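Side-chain contacts in protein archease (Thermotoga maritima, PDB 1J5U), which probably activates the tRNA-splicing ligase RtcB by promoting its guanylylation, may also act as a chaperone, and binds calcium: residues A[78-82]-A[83-87]; A[112-116]-A[117-121]. All blocks are in the same frame, centred on the assembly; numbering follows the deposited sequence.

Contact 1 (A[78-82]-A[83-87])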
loop_
_atom_site.group_PDB
_atom_site.type_symbol
_atom_site.label_atom_id
_atom_site.label_comp_id
_atom_site.label_asym_id
_atom_site.label_seq_id
_atom_site.Cartn_x
_atom_site.Cartn_y
_atom_site.Cartn_z
ATOM N N LEU A 78 8.301 3.722 0.336
ATOM C CA LEU A 78 9.684 4.206 0.355
ATOM C C LEU A 78 10.154 4.231 -1.094
ATOM O O LEU A 78 10.724 5.221 -1.549
ATOM C CB LEU A 78 10.585 3.284 1.194
ATOM C CG LEU A 78 12.100 3.595 1.246
ATOM C CD1 LEU A 78 12.362 5.034 1.771
ATOM C CD2 LEU A 78 12.780 2.578 2.153
ATOM N N GLU A 79 9.893 3.153 -1.830
ATOM C CA GLU A 79 10.289 3.104 -3.233
ATOM C C GLU A 79 9.619 4.216 -4.022
ATOM O O GLU A 79 10.234 4.819 -4.936
ATOM C CB GLU A 79 9.942 1.739 -3.854
ATOM C CG GLU A 79 10.898 0.617 -3.441
ATOM C CD GLU A 79 12.321 0.876 -3.918
ATOM O OE1 GLU A 79 12.478 1.513 -4.984
ATOM O OE2 GLU A 79 13.269 0.432 -3.232
ATOM N N ILE A 80 8.349 4.486 -3.706
ATOM C CA ILE A 80 7.646 5.545 -4.422
ATOM C C ILE A 80 8.389 6.878 -4.177
ATOM O O ILE A 80 8.560 7.668 -5.103
ATOM C CB ILE A 80 6.158 5.653 -3.981
ATOM C CG1 ILE A 80 5.338 4.537 -4.654
ATOM C CG2 ILE A 80 5.566 7.040 -4.390
ATOM C CD1 ILE A 80 3.897 4.452 -4.179
ATOM N N SER A 81 8.844 7.120 -2.950
ATOM C CA SER A 81 9.581 8.363 -2.673
ATOM C C SER A 81 10.899 8.385 -3.449
ATOM O O SER A 81 11.508 9.438 -3.612
ATOM C CB SER A 81 9.859 8.543 -1.165
ATOM O OG SER A 81 10.879 7.687 -0.667
ATOM N N LYS A 82 11.333 7.226 -3.940
ATOM C CA LYS A 82 12.575 7.151 -4.706
ATOM C C LYS A 82 12.281 7.183 -6.192
ATOM O O LYS A 82 13.178 7.034 -7.017
ATOM C CB LYS A 82 13.348 5.867 -4.362
ATOM C CG LYS A 82 13.887 5.848 -2.940
ATOM C CD LYS A 82 14.662 4.576 -2.641
ATOM C CE LYS A 82 15.237 4.610 -1.229
ATOM N NZ LYS A 82 15.998 3.356 -0.915
ATOM N N GLY A 83 11.015 7.371 -6.539
ATOM C CA GLY A 83 10.646 7.412 -7.937
ATOM C C GLY A 83 10.226 6.074 -8.535
ATOM O O GLY A 83 10.122 5.965 -9.746
ATOM N N TRP A 84 9.949 5.068 -7.708
ATOM C CA TRP A 84 9.537 3.759 -8.222
ATOM C C TRP A 84 8.176 3.283 -7.643
ATOM O O TRP A 84 8.000 3.235 -6.440
ATOM C CB TRP A 84 10.610 2.701 -7.894
ATOM C CG TRP A 84 11.958 2.942 -8.557
ATOM C CD1 TRP A 84 13.028 3.599 -8.034
ATOM C CD2 TRP A 84 12.336 2.551 -9.879
ATOM N NE1 TRP A 84 14.058 3.648 -8.949
ATOM C CE2 TRP A 84 13.657 3.010 -10.092
ATOM C CE3 TRP A 84 11.685 1.857 -10.907
ATOM C CZ2 TRP A 84 14.341 2.798 -11.291
ATOM C CZ3 TRP A 84 12.373 1.644 -12.109
ATOM C CH2 TRP A 84 13.685 2.115 -12.284
ATOM N N ALA A 85 7.252 2.890 -8.510
ATOM C CA ALA A 85 5.945 2.433 -8.056
ATOM C C ALA A 85 5.692 0.941 -8.304
ATOM O O ALA A 85 6.062 0.404 -9.349
ATOM C CB ALA A 85 4.849 3.267 -8.726
ATOM N N PRO A 86 5.081 0.253 -7.324
ATOM C CA PRO A 86 4.790 -1.178 -7.492
ATOM C C PRO A 86 3.831 -1.333 -8.678
ATOM O O PRO A 86 2.851 -0.601 -8.800
ATOM C CB PRO A 86 4.164 -1.567 -6.147
ATOM C CG PRO A 86 3.478 -0.258 -5.702
ATOM C CD PRO A 86 4.586 0.751 -6.021
ATOM N N TRP A 87 4.105 -2.289 -9.554
ATOM C CA TRP A 87 3.274 -2.474 -10.737
ATOM C C TRP A 87 2.707 -3.885 -10.897
ATOM O O TRP A 87 1.490 -4.074 -11.090
ATOM C CB TRP A 87 4.097 -2.072 -11.980
ATOM C CG TRP A 87 3.428 -2.347 -13.298
ATOM C CD1 TRP A 87 2.216 -1.874 -13.730
ATOM C CD2 TRP A 87 3.944 -3.152 -14.359
ATOM N NE1 TRP A 87 1.951 -2.338 -14.995
ATOM C CE2 TRP A 87 2.994 -3.126 -15.405
ATOM C CE3 TRP A 87 5.121 -3.894 -14.528
ATOM C CZ2 TRP A 87 3.184 -3.816 -16.609
ATOM C CZ3 TRP A 87 5.315 -4.583 -15.729
ATOM C CH2 TRP A 87 4.346 -4.536 -16.755
#

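Contact 2 (A[112-116]-A[117-121])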
loop_
_atom_site.group_PDB
_atom_site.type_symbol
_atom_site.label_atom_id
_atom_site.label_comp_id
_atom_site.label_asym_id
_atom_site.label_seq_id
_atom_site.Cartn_x
_atom_site.Cartn_y
_atom_site.Cartn_z
ATOM N N LYS A 112 1.938 8.958 3.126
ATOM C CA LYS A 112 3.124 8.876 3.966
ATOM C C LYS A 112 3.418 7.483 4.502
ATOM O O LYS A 112 4.581 7.102 4.690
ATOM C CB LYS A 112 2.984 9.815 5.169
ATOM C CG LYS A 112 2.913 11.294 4.825
ATOM C CD LYS A 112 2.768 12.115 6.097
ATOM C CE LYS A 112 2.550 13.589 5.794
ATOM N NZ LYS A 112 2.134 14.316 7.035
ATOM N N ALA A 113 2.367 6.728 4.786
ATOM C CA ALA A 113 2.561 5.402 5.327
ATOM C C ALA A 113 1.267 4.630 5.491
ATOM O O ALA A 113 0.174 5.216 5.544
ATOM C CB ALA A 113 3.225 5.506 6.714
ATOM N N LEU A 114 1.415 3.311 5.571
ATOM C CA LEU A 114 0.296 2.452 5.891
ATOM C C LEU A 114 0.482 2.338 7.405
ATOM O O LEU A 114 1.601 2.095 7.871
ATOM C CB LEU A 114 0.441 1.061 5.265
ATOM C CG LEU A 114 -0.568 0.044 5.808
ATOM C CD1 LEU A 114 -2.013 0.458 5.444
ATOM C CD2 LEU A 114 -0.247 -1.324 5.203
ATOM N N THR A 115 -0.593 2.532 8.168
ATOM C CA THR A 115 -0.527 2.420 9.623
ATOM C C THR A 115 -1.020 1.049 10.053
ATOM O O THR A 115 -1.473 0.238 9.230
ATOM C CB THR A 115 -1.440 3.466 10.314
ATOM O OG1 THR A 115 -2.814 3.122 10.072
ATOM C CG2 THR A 115 -1.171 4.862 9.769
ATOM N N TYR A 116 -0.957 0.788 11.354
ATOM C CA TYR A 116 -1.471 -0.464 11.872
ATOM C C TYR A 116 -2.941 -0.307 12.268
ATOM O O TYR A 116 -3.576 -1.265 12.689
ATOM C CB TYR A 116 -0.679 -0.924 13.100
ATOM C CG TYR A 116 0.477 -1.838 12.774
ATOM C CD1 TYR A 116 1.795 -1.392 12.865
ATOM C CD2 TYR A 116 0.248 -3.153 12.369
ATOM C CE1 TYR A 116 2.861 -2.237 12.558
ATOM C CE2 TYR A 116 1.303 -4.003 12.055
ATOM C CZ TYR A 116 2.606 -3.539 12.152
ATOM O OH TYR A 116 3.651 -4.380 11.827
ATOM N N HIS A 117 -3.482 0.897 12.109
ATOM C CA HIS A 117 -4.883 1.161 12.484
ATOM C C HIS A 117 -5.858 0.254 11.760
ATOM O O HIS A 117 -5.904 0.260 10.533
ATOM C CB HIS A 117 -5.283 2.606 12.164
ATOM C CG HIS A 117 -4.527 3.643 12.933
ATOM N ND1 HIS A 117 -4.528 3.699 14.312
ATOM C CD2 HIS A 117 -3.762 4.678 12.513
ATOM C CE1 HIS A 117 -3.796 4.724 14.707
ATOM N NE2 HIS A 117 -3.320 5.334 13.636
ATOM N N LEU A 118 -6.638 -0.505 12.523
ATOM C CA LEU A 118 -7.643 -1.403 11.971
ATOM C C LEU A 118 -7.104 -2.476 11.011
ATOM O O LEU A 118 -7.882 -3.111 10.304
ATOM C CB LEU A 118 -8.731 -0.574 11.256
ATOM C CG LEU A 118 -9.371 0.520 12.142
ATOM C CD1 LEU A 118 -10.378 1.366 11.334
ATOM C CD2 LEU A 118 -10.043 -0.141 13.351
ATOM N N LEU A 119 -5.792 -2.663 10.969
ATOM C CA LEU A 119 -5.198 -3.678 10.088
ATOM C C LEU A 119 -5.406 -5.038 10.749
ATOM O O LEU A 119 -4.789 -5.324 11.772
ATOM C CB LEU A 119 -3.698 -3.411 9.912
ATOM C CG LEU A 119 -2.973 -4.255 8.856
ATOM C CD1 LEU A 119 -3.754 -4.194 7.516
ATOM C CD2 LEU A 119 -1.541 -3.732 8.680
ATOM N N LYS A 120 -6.291 -5.858 10.183
ATOM C CA LYS A 120 -6.604 -7.188 10.718
ATOM C C LYS A 120 -7.270 -8.028 9.627
ATOM O O LYS A 120 -8.385 -7.717 9.196
ATOM C CB LYS A 120 -7.572 -7.071 11.912
ATOM C CG LYS A 120 -8.010 -8.392 12.540
ATOM C CD LYS A 120 -9.207 -8.150 13.481
ATOM C CE LYS A 120 -9.545 -9.357 14.374
ATOM N NZ LYS A 120 -10.056 -10.552 13.617
ATOM N N PHE A 121 -6.591 -9.082 9.173
ATOM C CA PHE A 121 -7.151 -9.926 8.130
ATOM C C PHE A 121 -8.332 -10.733 8.678
ATOM O O PHE A 121 -8.252 -11.315 9.767
ATOM C CB PHE A 121 -6.091 -10.893 7.576
ATOM C CG PHE A 121 -4.892 -10.207 6.952
ATOM C CD1 PHE A 121 -5.040 -9.039 6.211
ATOM C CD2 PHE A 121 -3.624 -10.767 7.060
ATOM C CE1 PHE A 121 -3.945 -8.447 5.588
ATOM C CE2 PHE A 121 -2.531 -10.177 6.437
ATOM C CZ PHE A 121 -2.689 -9.024 5.706
HETATM O O HOH W 1 -4.316 -0.080 8.429
HETATM O O HOH W 2 -3.314 -3.835 13.519
#

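Contact 1 (A[78-82]-A[83-87])
E79 and W84 meet where helix 66-81 gives way to strand 84-92. The E79 chain bends at chi2 (-63°), which turns its carboxylate back beside the indole, and OE1 lies 3.7 Å from both CB and CD1 of W84. The carboxylate and ring planes stand 57° apart, so the two flat groups slant across each other without stacking. Glutamate suits this place because its charge is paired: OE1 forms a salt bridge with K56 and OE2 one with K58, while K56 also makes a cation-pi contact with the indole. I80 leaves the same turn in another direction and meets P86 at about a right angle, its CG1 4.1 Å from CD of the proline ring. The same CG1 lies 4.3 Å from CB of A85, and this branched apolar chain continues onto L43 of helix 32-47.

The backbone sets up these meetings. W84 N donates to E79 O at 2.8 Å, and K82 N reaches that oxygen from the opposite face of its carbonyl plane, so one acceptor takes two bonds. G83 N donates to I80 O at 2.9 Å. With phi at 92°, G83 occupies a conformation in which a CB would collide with K82 O, hence the glycine. Positive phi and two bonds back into the last turn define a Schellman motif, here ending the helix and launching the strand.

Contact 2 (A[112-116]-A[117-121])
A chi1 of 69° sets T115 OG1 between its own backbone N and carbonyl carbon, facing the start of the next turn, where H117 N donates to it at 3.1 Å along a bent path (144° at the hydrogen). H117, with CG anti to its carbonyl carbon (chi1 -64°), lays its imidazole obliquely beside the threonine, CD2 3.0 Å from T115 OG1. The hydroxyl is also hydrogen-bonded to V133 O, and H117 NE2 to T20 OG1. A short, branched, hydroxyl-bearing residue therefore fits: an alanine here would probably leave H117 N and V133 O without their shared mate and the imidazole freer to turn.

Y116 to L119 form a type II beta turn, closed by L119 N donating to Y116 O at 3.1 Å. L119 CD2 approaches the Y116 ring obliquely, 4.1 Å from CD2, and lies 4.4 Å from CD2 of L114, so leucine bridges an aromatic and an aliphatic neighbour. Two waters tie the backbone together: one donates to T115 O and H117 O, the other to Y116 O and L119 O, 2.7 Å from each of these last two.

The turn interrupts strand 113-124, which pairs with strand 127-135 through T115 and V133. Helix 66-81 lies against it, receiving L114 on F69 and V73, the Y116 ring on F70 and the tyrosine hydroxyl on D67.

In the fold
The two contacts lie on opposite sides of the chain's centre, their own centres about 19 Å apart, yet both involve helix 66-81: contact 1 is its C-terminal end, while contact 2 packs against its flank. Contact 1 is the more buried, its apolar side turned toward helix 32-47 and its acidic side chain matched by lysines. Contact 2 lies at the surface, where waters bridge its carbonyls and a hydroxyl and an imidazole sit beside a modest apolar patch. One joins a helix to a strand of the four-stranded sheet; the other interrupts an outer strand of the three-stranded sheet, with the T115 side chain about 8 Å from the bound calcium ion.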